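PDB 4AY7: Methylcobalamin\: coenzyme M methyltransferase from Methanosarcina mazei, which catalyses transfer of the methyl group from methylcobalamin to coenzyme M, a zinc-dependent step of methanogenesis. Local coordinates for residues A[257-262]-A[283-288]; A[16-21]-A[27-32]; A[187-192]-A[229-234]; A[160-163]-A[169-172]. All coordinates share one frame; numbering follows the deposited sequence.

All four contacts belong to one TIM barrel of the uroporphyrinogen decarboxylase family. Contacts 1, 3 and 4 form a chain of neighbours: Asp260 of contact 1 meets Lys229 and Gln233 of contact 3 (Asp260 OD2 to Lys229 NZ 3.2 Å), and Ala188 of contact 3 packs on Val160 and Ala161 of contact 4, the centres of contacts 3 and 4 about 14 Å apart. Contact 2 stands off from contact 4, about 37 Å between centres. Contacts 1 and 2 approach Asp319, which binds magnesium in a structure of this protein: the side chains of Ala286 and Pro32 come within about 8 and 7 Å of its side chain. The zinc ion is held by His246, Cys248 and Cys325.

Contact 1. Residues A[257-262]-A[283-288]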
loop_
_atom_site.group_PDB
_atom_site.type_symbol
_atom_site.label_atom_id
_atom_site.label_comp_id
_atom_site.label_asym_id
_atom_site.label_seq_id
_atom_site.Cartn_x
_atom_site.Cartn_y
_atom_site.Cartn_z
ATOM N N ASP A 257 3.208 -17.307 5.931
ATOM C CA ASP A 257 2.989 -17.530 4.481
ATOM C C ASP A 257 3.239 -16.244 3.714
ATOM O O ASP A 257 3.853 -16.299 2.667
ATOM C CB ASP A 257 1.595 -18.051 4.224
ATOM C CG ASP A 257 1.317 -19.349 4.927
ATOM O OD1 ASP A 257 2.018 -20.299 4.579
ATOM O OD2 ASP A 257 0.412 -19.421 5.817
ATOM N N MET A 258 2.822 -15.093 4.249
ATOM C CA MET A 258 3.163 -13.821 3.641
ATOM C C MET A 258 4.655 -13.637 3.492
ATOM O O MET A 258 5.130 -13.075 2.513
ATOM C CB MET A 258 2.584 -12.682 4.493
ATOM C CG MET A 258 1.029 -12.581 4.436
ATOM S SD MET A 258 0.329 -11.443 5.642
ATOM C CE MET A 258 1.133 -9.923 5.121
ATOM N N ALA A 259 5.413 -14.094 4.525
ATOM C CA ALA A 259 6.837 -13.937 4.557
ATOM C C ALA A 259 7.531 -14.777 3.515
ATOM O O ALA A 259 8.670 -14.489 3.194
ATOM C CB ALA A 259 7.401 -14.207 5.975
ATOM N N ASP A 260 6.855 -15.805 3.004
ATOM C CA ASP A 260 7.352 -16.617 1.877
ATOM C C ASP A 260 6.976 -16.080 0.466
ATOM O O ASP A 260 7.271 -16.774 -0.521
ATOM C CB ASP A 260 6.774 -18.043 1.997
ATOM C CG ASP A 260 7.318 -18.839 3.152
ATOM O OD1 ASP A 260 8.477 -18.645 3.570
ATOM O OD2 ASP A 260 6.578 -19.711 3.667
ATOM N N CYS A 261 6.357 -14.881 0.342
ATOM C CA CYS A 261 5.828 -14.452 -0.977
ATOM C C CYS A 261 6.842 -13.652 -1.782
ATOM O O CYS A 261 6.551 -13.271 -2.908
ATOM C CB CYS A 261 4.546 -13.685 -0.877
ATOM S SG CYS A 261 3.105 -14.591 -0.260
ATOM N N GLY A 262 8.006 -13.374 -1.203
ATOM C CA GLY A 262 9.033 -12.680 -1.961
ATOM C C GLY A 262 9.064 -11.177 -1.950
ATOM O O GLY A 262 9.861 -10.573 -2.656
ATOM N N GLY A 283 11.050 -13.862 11.012
ATOM C CA GLY A 283 12.401 -14.393 11.044
ATOM C C GLY A 283 13.259 -13.578 10.112
ATOM O O GLY A 283 13.290 -12.348 10.206
ATOM N N THR A 284 13.991 -14.232 9.245
ATOM C CA THR A 284 14.910 -13.531 8.315
ATOM C C THR A 284 14.233 -13.325 6.903
ATOM O O THR A 284 14.788 -12.757 5.991
ATOM C CB THR A 284 16.179 -14.408 8.146
ATOM O OG1 THR A 284 15.859 -15.585 7.384
ATOM C CG2 THR A 284 16.701 -14.877 9.528
ATOM N N ARG A 285 13.009 -13.759 6.769
ATOM C CA ARG A 285 12.417 -13.919 5.431
ATOM C C ARG A 285 11.868 -12.625 4.829
ATOM O O ARG A 285 11.749 -12.499 3.600
ATOM C CB ARG A 285 11.344 -15.007 5.468
ATOM C CG ARG A 285 11.951 -16.394 5.541
ATOM C CD ARG A 285 10.849 -17.405 5.703
ATOM N NE ARG A 285 10.158 -17.250 6.968
ATOM C CZ ARG A 285 8.864 -17.478 7.214
ATOM N NH1 ARG A 285 8.066 -17.885 6.268
ATOM N NH2 ARG A 285 8.357 -17.341 8.429
ATOM N N ALA A 286 11.482 -11.681 5.658
ATOM C CA ALA A 286 10.995 -10.378 5.191
ATOM C C ALA A 286 11.199 -9.392 6.345
ATOM O O ALA A 286 11.506 -9.819 7.493
ATOM C CB ALA A 286 9.534 -10.395 4.767
ATOM N N ARG A 287 11.197 -8.107 6.019
ATOM C CA ARG A 287 11.254 -7.059 7.016
ATOM C C ARG A 287 9.878 -6.584 7.363
ATOM O O ARG A 287 8.904 -6.841 6.627
ATOM C CB ARG A 287 12.099 -5.912 6.511
ATOM C CG ARG A 287 13.565 -5.959 6.867
ATOM C CD ARG A 287 14.236 -7.242 6.380
ATOM N NE ARG A 287 14.138 -7.443 4.951
ATOM C CZ ARG A 287 14.221 -8.607 4.317
ATOM N NH1 ARG A 287 14.521 -9.733 4.939
ATOM N NH2 ARG A 287 14.082 -8.674 2.998
ATOM N N LEU A 288 9.749 -5.880 8.479
ATOM C CA LEU A 288 8.434 -5.476 9.003
ATOM C C LEU A 288 8.257 -3.954 9.012
ATOM O O LEU A 288 9.140 -3.190 9.434
ATOM C CB LEU A 288 8.167 -6.075 10.375
ATOM C CG LEU A 288 6.732 -6.112 10.892
ATOM C CD1 LEU A 288 5.838 -6.979 10.021
ATOM C CD2 LEU A 288 6.661 -6.534 12.379
#
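Arg285 and Asp260 form the salt bridge of this contact, with Ala259 packed beneath it. The guanidinium gives one N-H, on NH1, to Asp260 OD1 at 2.8 Å, fairly straight at 158°. The carboxylate oxygen sits close to the guanidinium plane, but the nitrogen approaches it from well above the carboxylate plane. The two flat groups are accordingly turned 54° apart, and the grip is a single bond, not a paired one. Ala259 CB lies over the centre of one guanidinium face, 3.7 Å from Arg285 NH1, while Arg285 CB rests 3.5 Å from Ala259 O. A bend at chi3 (-65°) brings the arginine's end back over the methyl group and to the aspartate. Further back, Ala286 CB packs against Ala259 CA at 4.5 Å.

A second shell fixes both partners. Ser256 OG is hydrogen-bonded to Arg285 NH2, and Lys229 of helix 221-238 makes a salt bridge to Asp260 OD2. Asp260 N also bonds to Asp257 O at 3.1 Å, which steadies the backbone that carries the aspartate. The 257-262 segment leads toward strand 265-267. The 283-288 segment runs from helix 275-282 into strand 287-292, so the contact ties together two successive helix-to-strand connections of the barrel. Leu288 N, at the start of that strand, reaches Asp319 OD2.

With a cation at each of its oxygens, the Asp260 carboxylate is likely to stay ionised.

Contact 2. Residues A[16-21]-A[27-32]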
loop_
_atom_site.group_PDB
_atom_site.type_symbol
_atom_site.label_atom_id
_atom_site.label_comp_id
_atom_site.label_asym_id
_atom_site.label_seq_id
_atom_site.Cartn_x
_atom_site.Cartn_y
_atom_site.Cartn_z
ATOM N N LYS A 16 16.297 8.026 0.339
ATOM C CA LYS A 16 16.026 6.967 -0.595
ATOM C C LYS A 16 16.862 5.722 -0.289
ATOM O O LYS A 16 16.317 4.626 -0.184
ATOM C CB LYS A 16 16.208 7.396 -2.090
ATOM C CG LYS A 16 16.185 6.229 -3.101
ATOM C CD LYS A 16 16.062 6.638 -4.549
ATOM C CE LYS A 16 17.316 7.072 -5.286
ATOM N NZ LYS A 16 16.892 7.698 -6.647
ATOM N N THR A 17 18.172 5.908 -0.144
ATOM C CA THR A 17 19.105 4.766 0.094
ATOM C C THR A 17 18.817 4.086 1.427
ATOM O O THR A 17 18.909 2.856 1.521
ATOM C CB THR A 17 20.596 5.068 -0.039
ATOM O OG1 THR A 17 20.954 6.040 0.898
ATOM C CG2 THR A 17 21.083 5.473 -1.448
ATOM N N ARG A 18 18.430 4.863 2.430
ATOM C CA ARG A 18 18.094 4.299 3.747
ATOM C C ARG A 18 16.845 3.455 3.628
ATOM O O ARG A 18 16.760 2.381 4.249
ATOM C CB ARG A 18 17.881 5.381 4.783
ATOM C CG ARG A 18 17.581 4.879 6.174
ATOM C CD ARG A 18 17.360 5.989 7.165
ATOM N NE ARG A 18 18.574 6.808 7.367
ATOM C CZ ARG A 18 18.718 8.090 7.026
ATOM N NH1 ARG A 18 17.763 8.757 6.439
ATOM N NH2 ARG A 18 19.854 8.717 7.281
ATOM N N LEU A 19 15.810 3.983 2.931
ATOM C CA LEU A 19 14.553 3.213 2.840
ATOM C C LEU A 19 14.780 1.863 2.190
ATOM O O LEU A 19 14.282 0.839 2.646
ATOM C CB LEU A 19 13.383 3.983 2.160
ATOM C CG LEU A 19 12.026 3.250 2.088
ATOM C CD1 LEU A 19 11.564 2.807 3.485
ATOM C CD2 LEU A 19 10.965 4.091 1.329
ATOM N N LEU A 20 15.469 1.873 1.072
ATOM C CA LEU A 20 15.727 0.673 0.309
ATOM C C LEU A 20 16.609 -0.319 1.126
ATOM O O LEU A 20 16.351 -1.525 1.211
ATOM C CB LEU A 20 16.396 1.087 -1.035
ATOM C CG LEU A 20 15.477 1.783 -2.033
ATOM C CD1 LEU A 20 16.327 2.200 -3.215
ATOM C CD2 LEU A 20 14.317 0.930 -2.499
ATOM N N ALA A 21 17.631 0.207 1.754
ATOM C CA ALA A 21 18.494 -0.622 2.665
ATOM C C ALA A 21 17.660 -1.249 3.781
ATOM O O ALA A 21 17.698 -2.505 4.027
ATOM C CB ALA A 21 19.652 0.206 3.217
ATOM N N PRO A 27 22.328 -3.129 6.620
ATOM C CA PRO A 27 22.461 -2.247 7.781
ATOM C C PRO A 27 22.132 -0.787 7.475
ATOM O O PRO A 27 22.410 -0.273 6.383
ATOM C CB PRO A 27 23.935 -2.387 8.210
ATOM C CG PRO A 27 24.389 -3.663 7.597
ATOM C CD PRO A 27 23.589 -3.835 6.334
ATOM N N VAL A 28 21.495 -0.165 8.431
ATOM C CA VAL A 28 21.245 1.258 8.356
ATOM C C VAL A 28 21.655 1.992 9.607
ATOM O O VAL A 28 21.809 1.382 10.686
ATOM C CB VAL A 28 19.745 1.528 8.112
ATOM C CG1 VAL A 28 19.333 1.033 6.758
ATOM C CG2 VAL A 28 18.935 0.893 9.230
ATOM N N ASP A 29 21.825 3.304 9.454
ATOM C CA ASP A 29 22.128 4.166 10.577
ATOM C C ASP A 29 20.968 4.297 11.552
ATOM O O ASP A 29 21.161 4.404 12.742
ATOM C CB ASP A 29 22.570 5.552 10.085
ATOM C CG ASP A 29 21.575 6.194 9.111
ATOM O OD1 ASP A 29 20.749 5.509 8.405
ATOM O OD2 ASP A 29 21.679 7.437 9.011
ATOM N N LYS A 30 19.739 4.320 11.035
ATOM C CA LYS A 30 18.541 4.502 11.852
ATOM C C LYS A 30 17.298 4.046 11.095
ATOM O O LYS A 30 17.368 3.915 9.900
ATOM C CB LYS A 30 18.397 5.988 12.274
ATOM C CG LYS A 30 18.014 6.942 11.164
ATOM C CD LYS A 30 18.144 8.421 11.534
ATOM C CE LYS A 30 17.682 9.300 10.411
ATOM N NZ LYS A 30 18.005 10.747 10.546
ATOM N N VAL A 31 16.215 3.698 11.788
ATOM C CA VAL A 31 14.980 3.235 11.138
ATOM C C VAL A 31 14.326 4.435 10.392
ATOM O O VAL A 31 14.149 5.507 10.998
ATOM C CB VAL A 31 14.024 2.671 12.197
ATOM C CG1 VAL A 31 12.638 2.384 11.626
ATOM C CG2 VAL A 31 14.669 1.443 12.915
ATOM N N PRO A 32 14.064 4.306 9.072
ATOM C CA PRO A 32 13.315 5.372 8.346
ATOM C C PRO A 32 11.917 5.427 8.848
ATOM O O PRO A 32 11.379 4.395 9.318
ATOM C CB PRO A 32 13.276 4.879 6.915
ATOM C CG PRO A 32 13.493 3.453 7.011
ATOM C CD PRO A 32 14.252 3.122 8.234
#
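Arg18 and Val28 come within 6.4 Å at their CA atoms, and Leu19 and Pro32 within 6.0 Å, as the irregular 27-32 segment doubles back along helix 15-24. Arg18 dominates. Its side chain leaves with CG anti to the backbone N (chi1 -178°), and a bend at chi3 turns the guanidinium side-on to Asp29. Arg18 NE bonds to Asp29 OD1 at 2.7 Å, nearly straight at 175°, and Arg18 NH2 to Asp29 OD2 at 2.8 Å, on the syn lone pair of that oxygen; the two planes are almost coplanar. Lys30 CE lies over one guanidinium face, 3.7 Å from Arg18 CZ, and Lys30 NZ comes within 4.3 Å of Arg18 NH2, a like-charge approach that the carboxylate probably offsets. With a methionine in place of Arg18, Asp29 would probably lose both bonds and be left to turn.

In this TIM barrel helix 15-24 lies at the end where the strands begin: Leu19 touches Val206 and Val320, and Pro32 also packs on Val320 and bonds through its backbone to Leu321. Leu19 CD1 meets Pro32 CG at 4.1 Å, the side chains crossing near a right angle. Ala21 CB fits against Val28 CG1 at 3.7 Å.

Contact 3. Residues A[187-192]-A[229-234]; sequences IATEAS and KSRLQK
Thr189 is the wedge between the two helices, and its two branches meet different residues of 229-234. Thr189 CG2, anti to the backbone N, points across to the aliphatic stretch of Lys234, with 3.9 Å to Lys234 CD. The long lysine chain runs obliquely past the methyl group. The same methyl also lies against a backbone carbonyl, with Thr189 CG2 3.6 Å from Arg231 O. The other branch carries a hydroxyl against hydrocarbon: Thr189 OG1 sits 3.2 Å from Arg231 CB, and the two side chains cross at about a right angle. The helices are near each other here, with CA of Thr189 and CA of Arg231 6.3 Å apart.

Polar groups are satisfied off to the side of this interface. Thr189 OG1 hydrogen-bonds back along its own helix to Leu185 O. Arg231, bent at chi2 (82°), carries its guanidinium away from Thr189 to salt bridges with Glu182 and Asp186 of helix 178-202, and Arg231 NH1 hydrogen-bonds to Phe227 O on its own helix. Within 187-192, Ala188 O receives both Ser192 N at 2.9 Å and Ser192 OG at 3.0 Å, from opposite faces of its carbonyl plane.

The ionic links of Arg231 thus reach the preceding turns of the same helix that Thr189 belongs to. Helix 178-202 leads into strand 206-210 and helix 221-238 into strand 242-246, so the contact joins two neighbouring helices of the outer layer of the TIM barrel.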
loop_
_atom_site.group_PDB
_atom_site.type_symbol
_atom_site.label_atom_id
_atom_site.label_comp_id
_atom_site.label_asym_id
_atom_site.label_seq_id
_atom_site.Cartn_x
_atom_site.Cartn_y
_atom_site.Cartn_z
ATOM N N ILE A 187 -5.383 -13.222 -14.670
ATOM C CA ILE A 187 -5.537 -11.961 -15.384
ATOM C C ILE A 187 -5.196 -10.790 -14.452
ATOM O O ILE A 187 -4.459 -9.868 -14.865
ATOM C CB ILE A 187 -6.975 -11.761 -15.887
ATOM C CG1 ILE A 187 -7.340 -12.860 -16.920
ATOM C CG2 ILE A 187 -7.148 -10.385 -16.488
ATOM C CD1 ILE A 187 -8.824 -13.131 -17.057
ATOM N N ALA A 188 -5.744 -10.809 -13.209
ATOM C CA ALA A 188 -5.442 -9.767 -12.215
ATOM C C ALA A 188 -3.939 -9.656 -11.976
ATOM O O ALA A 188 -3.453 -8.532 -11.922
ATOM C CB ALA A 188 -6.165 -10.025 -10.863
ATOM N N THR A 189 -3.187 -10.789 -11.912
ATOM C CA THR A 189 -1.759 -10.722 -11.591
ATOM C C THR A 189 -0.987 -10.114 -12.750
ATOM O O THR A 189 -0.115 -9.265 -12.528
ATOM C CB THR A 189 -1.218 -12.094 -11.158
ATOM O OG1 THR A 189 -2.009 -12.502 -10.048
ATOM C CG2 THR A 189 0.278 -12.112 -10.765
ATOM N N GLU A 190 -1.384 -10.481 -13.965
ATOM C CA GLU A 190 -0.749 -9.984 -15.139
ATOM C C GLU A 190 -0.910 -8.452 -15.207
ATOM O O GLU A 190 0.017 -7.732 -15.513
ATOM C CB GLU A 190 -1.387 -10.658 -16.360
ATOM C CG GLU A 190 -0.922 -10.192 -17.720
ATOM C CD GLU A 190 -1.638 -10.960 -18.870
ATOM O OE1 GLU A 190 -1.830 -12.218 -18.739
ATOM O OE2 GLU A 190 -2.008 -10.309 -19.911
ATOM N N ALA A 191 -2.135 -7.999 -15.034
ATOM C CA ALA A 191 -2.439 -6.553 -15.098
ATOM C C ALA A 191 -1.645 -5.853 -13.999
ATOM O O ALA A 191 -1.115 -4.762 -14.195
ATOM C CB ALA A 191 -3.971 -6.269 -14.929
ATOM N N SER A 192 -1.601 -6.452 -12.830
ATOM C CA SER A 192 -0.906 -5.843 -11.654
ATOM C C SER A 192 0.572 -5.614 -11.942
ATOM O O SER A 192 1.117 -4.559 -11.653
ATOM C CB SER A 192 -1.114 -6.734 -10.399
ATOM O OG SER A 192 -2.469 -6.545 -9.936
ATOM N N LYS A 229 -1.093 -17.270 -2.566
ATOM C CA LYS A 229 0.347 -17.154 -2.362
ATOM C C LYS A 229 1.112 -17.170 -3.690
ATOM O O LYS A 229 1.987 -16.334 -3.903
ATOM C CB LYS A 229 0.815 -18.309 -1.470
ATOM C CG LYS A 229 2.236 -18.213 -1.016
ATOM C CD LYS A 229 2.468 -19.251 0.088
ATOM C CE LYS A 229 3.912 -19.617 0.217
ATOM N NZ LYS A 229 4.249 -20.217 1.573
ATOM N N SER A 230 0.754 -18.099 -4.577
ATOM C CA SER A 230 1.474 -18.209 -5.855
ATOM C C SER A 230 1.382 -16.989 -6.734
ATOM O O SER A 230 2.391 -16.634 -7.396
ATOM C CB SER A 230 1.110 -19.489 -6.664
ATOM O OG SER A 230 -0.257 -19.413 -7.030
ATOM N N ARG A 231 0.229 -16.290 -6.705
ATOM C CA ARG A 231 0.133 -15.098 -7.467
ATOM C C ARG A 231 0.911 -13.975 -6.857
ATOM O O ARG A 231 1.549 -13.197 -7.568
ATOM C CB ARG A 231 -1.354 -14.692 -7.743
ATOM C CG ARG A 231 -2.058 -15.543 -8.803
ATOM C CD ARG A 231 -2.604 -16.887 -8.290
ATOM N NE ARG A 231 -3.058 -17.721 -9.401
ATOM C CZ ARG A 231 -3.516 -18.957 -9.308
ATOM N NH1 ARG A 231 -3.590 -19.597 -8.162
ATOM N NH2 ARG A 231 -3.806 -19.610 -10.445
ATOM N N LEU A 232 0.823 -13.833 -5.544
ATOM C CA LEU A 232 1.649 -12.789 -4.832
ATOM C C LEU A 232 3.156 -13.011 -5.053
ATOM O O LEU A 232 3.864 -12.048 -5.383
ATOM C CB LEU A 232 1.307 -12.797 -3.357
ATOM C CG LEU A 232 -0.104 -12.306 -3.052
ATOM C CD1 LEU A 232 -0.568 -12.646 -1.613
ATOM C CD2 LEU A 232 -0.225 -10.789 -3.287
ATOM N N GLN A 233 3.614 -14.284 -4.981
ATOM C CA GLN A 233 4.978 -14.663 -5.396
ATOM C C GLN A 233 5.320 -14.250 -6.820
ATOM O O GLN A 233 6.412 -13.702 -7.060
ATOM C CB GLN A 233 5.189 -16.163 -5.270
ATOM C CG GLN A 233 5.327 -16.556 -3.822
ATOM C CD GLN A 233 5.318 -18.069 -3.576
ATOM O OE1 GLN A 233 4.674 -18.824 -4.293
ATOM N NE2 GLN A 233 5.987 -18.493 -2.530
ATOM N N LYS A 234 4.376 -14.433 -7.746
ATOM C CA LYS A 234 4.638 -14.070 -9.138
ATOM C C LYS A 234 4.745 -12.574 -9.279
ATOM O O LYS A 234 5.591 -12.056 -10.043
ATOM C CB LYS A 234 3.570 -14.599 -10.048
ATOM C CG LYS A 234 3.845 -14.374 -11.519
ATOM C CD LYS A 234 2.642 -14.877 -12.304
ATOM C CE LYS A 234 2.878 -14.856 -13.812
ATOM N NZ LYS A 234 4.217 -15.470 -14.097
#

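Contact 4. Residues A[160-163]-A[169-172]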
loop_
_atom_site.group_PDB
_atom_site.type_symbol
_atom_site.label_atom_id
_atom_site.label_comp_id
_atom_site.label_asym_id
_atom_site.label_seq_id
_atom_site.Cartn_x
_atom_site.Cartn_y
_atom_site.Cartn_z
ATOM N N VAL A 160 -7.685 -7.077 -6.985
ATOM C CA VAL A 160 -7.996 -6.788 -8.383
ATOM C C VAL A 160 -8.846 -7.907 -8.961
ATOM O O VAL A 160 -9.838 -7.610 -9.622
ATOM C CB VAL A 160 -6.724 -6.653 -9.274
ATOM C CG1 VAL A 160 -7.102 -6.652 -10.737
ATOM C CG2 VAL A 160 -5.930 -5.413 -8.871
ATOM N N ALA A 161 -8.537 -9.169 -8.659
ATOM C CA ALA A 161 -9.323 -10.261 -9.198
ATOM C C ALA A 161 -10.749 -10.184 -8.661
ATOM O O ALA A 161 -11.717 -10.357 -9.392
ATOM C CB ALA A 161 -8.725 -11.600 -8.812
ATOM N N SER A 162 -10.854 -9.936 -7.367
ATOM C CA SER A 162 -12.129 -9.829 -6.673
ATOM C C SER A 162 -12.986 -8.702 -7.227
ATOM O O SER A 162 -14.229 -8.856 -7.397
ATOM C CB SER A 162 -11.872 -9.579 -5.195
ATOM O OG SER A 162 -13.090 -9.604 -4.501
ATOM N N ASP A 163 -12.338 -7.583 -7.545
ATOM C CA ASP A 163 -13.073 -6.457 -8.205
ATOM C C ASP A 163 -13.461 -6.728 -9.670
ATOM O O ASP A 163 -14.532 -6.192 -10.120
ATOM C CB ASP A 163 -12.315 -5.137 -8.094
ATOM C CG ASP A 163 -12.274 -4.590 -6.653
ATOM O OD1 ASP A 163 -13.198 -4.829 -5.823
ATOM O OD2 ASP A 163 -11.366 -3.801 -6.397
ATOM N N SER A 169 -18.945 -13.316 -6.215
ATOM C CA SER A 169 -18.590 -14.348 -7.192
ATOM C C SER A 169 -17.235 -14.939 -6.829
ATOM O O SER A 169 -16.998 -16.128 -6.905
ATOM C CB SER A 169 -18.532 -13.788 -8.592
ATOM O OG SER A 169 -19.792 -13.228 -8.934
ATOM N N PHE A 170 -16.326 -14.090 -6.429
ATOM C CA PHE A 170 -14.952 -14.542 -6.066
ATOM C C PHE A 170 -14.998 -15.568 -4.928
ATOM O O PHE A 170 -14.427 -16.657 -5.049
ATOM C CB PHE A 170 -14.104 -13.316 -5.743
ATOM C CG PHE A 170 -12.654 -13.586 -5.556
ATOM C CD1 PHE A 170 -11.795 -13.614 -6.646
ATOM C CD2 PHE A 170 -12.141 -13.757 -4.315
ATOM C CE1 PHE A 170 -10.472 -13.842 -6.493
ATOM C CE2 PHE A 170 -10.791 -14.009 -4.146
ATOM C CZ PHE A 170 -9.952 -14.013 -5.237
ATOM N N MET A 171 -15.755 -15.296 -3.873
ATOM C CA MET A 171 -15.867 -16.238 -2.772
ATOM C C MET A 171 -16.550 -17.532 -3.200
ATOM O O MET A 171 -16.065 -18.633 -2.903
ATOM C CB MET A 171 -16.582 -15.590 -1.584
ATOM C CG MET A 171 -15.678 -14.619 -0.820
ATOM S SD MET A 171 -16.425 -13.817 0.646
ATOM C CE MET A 171 -17.299 -15.206 1.431
ATOM N N LYS A 172 -17.637 -17.415 -3.949
ATOM C CA LYS A 172 -18.392 -18.584 -4.409
ATOM C C LYS A 172 -17.545 -19.451 -5.327
ATOM O O LYS A 172 -17.554 -20.656 -5.204
ATOM C CB LYS A 172 -19.685 -18.109 -5.107
ATOM C CG LYS A 172 -20.725 -19.163 -5.482
ATOM C CD LYS A 172 -22.018 -18.472 -6.030
ATOM C CE LYS A 172 -23.314 -19.309 -5.948
ATOM N NZ LYS A 172 -23.898 -19.862 -7.239
#
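The ring of Phe170 is the one flat group here, and it lies against Ser162 and Ala161. Ser162 CB stands over one face, 4.3 Å from the ring centroid and 17° off the normal, in a CH-pi contact displaced toward the rim. The backbone joins in, with Ser162 CA 3.8 Å from Phe170 CD1. Ala161 CB comes in obliquely and touches Phe170 CE1 at 3.7 Å.

Phe170 CG extends anti to its own backbone N (chi1 -171°), which sends the ring toward helix 157-165. The CA atoms of Ser162 and Phe170 are 5.5 Å apart, so the ring fits against a bare stretch of helix, where alanine and serine present little bulk. Val158 and Val165 of the same helix also touch it, as do Val213 and Met219 from the loop after strand 206-210, and the whole contact is buried. Replacing this phenylalanine by an alanine would probably open a gap beside Ser162 and Ala161 and leave Val213 and Met219 without their aromatic partner.

Ala161 faces Leu185 and Ala188 as well, so its methyl group sits between Phe170 and helix 178-202. The two short helices 157-165 and 167-176 follow each other through a tight turn and run crosswise, with Phe170 packed in the corner between them. They belong to the helical connection between strands 150-155 and 206-210 of the TIM barrel, which carries helix 178-202 as well.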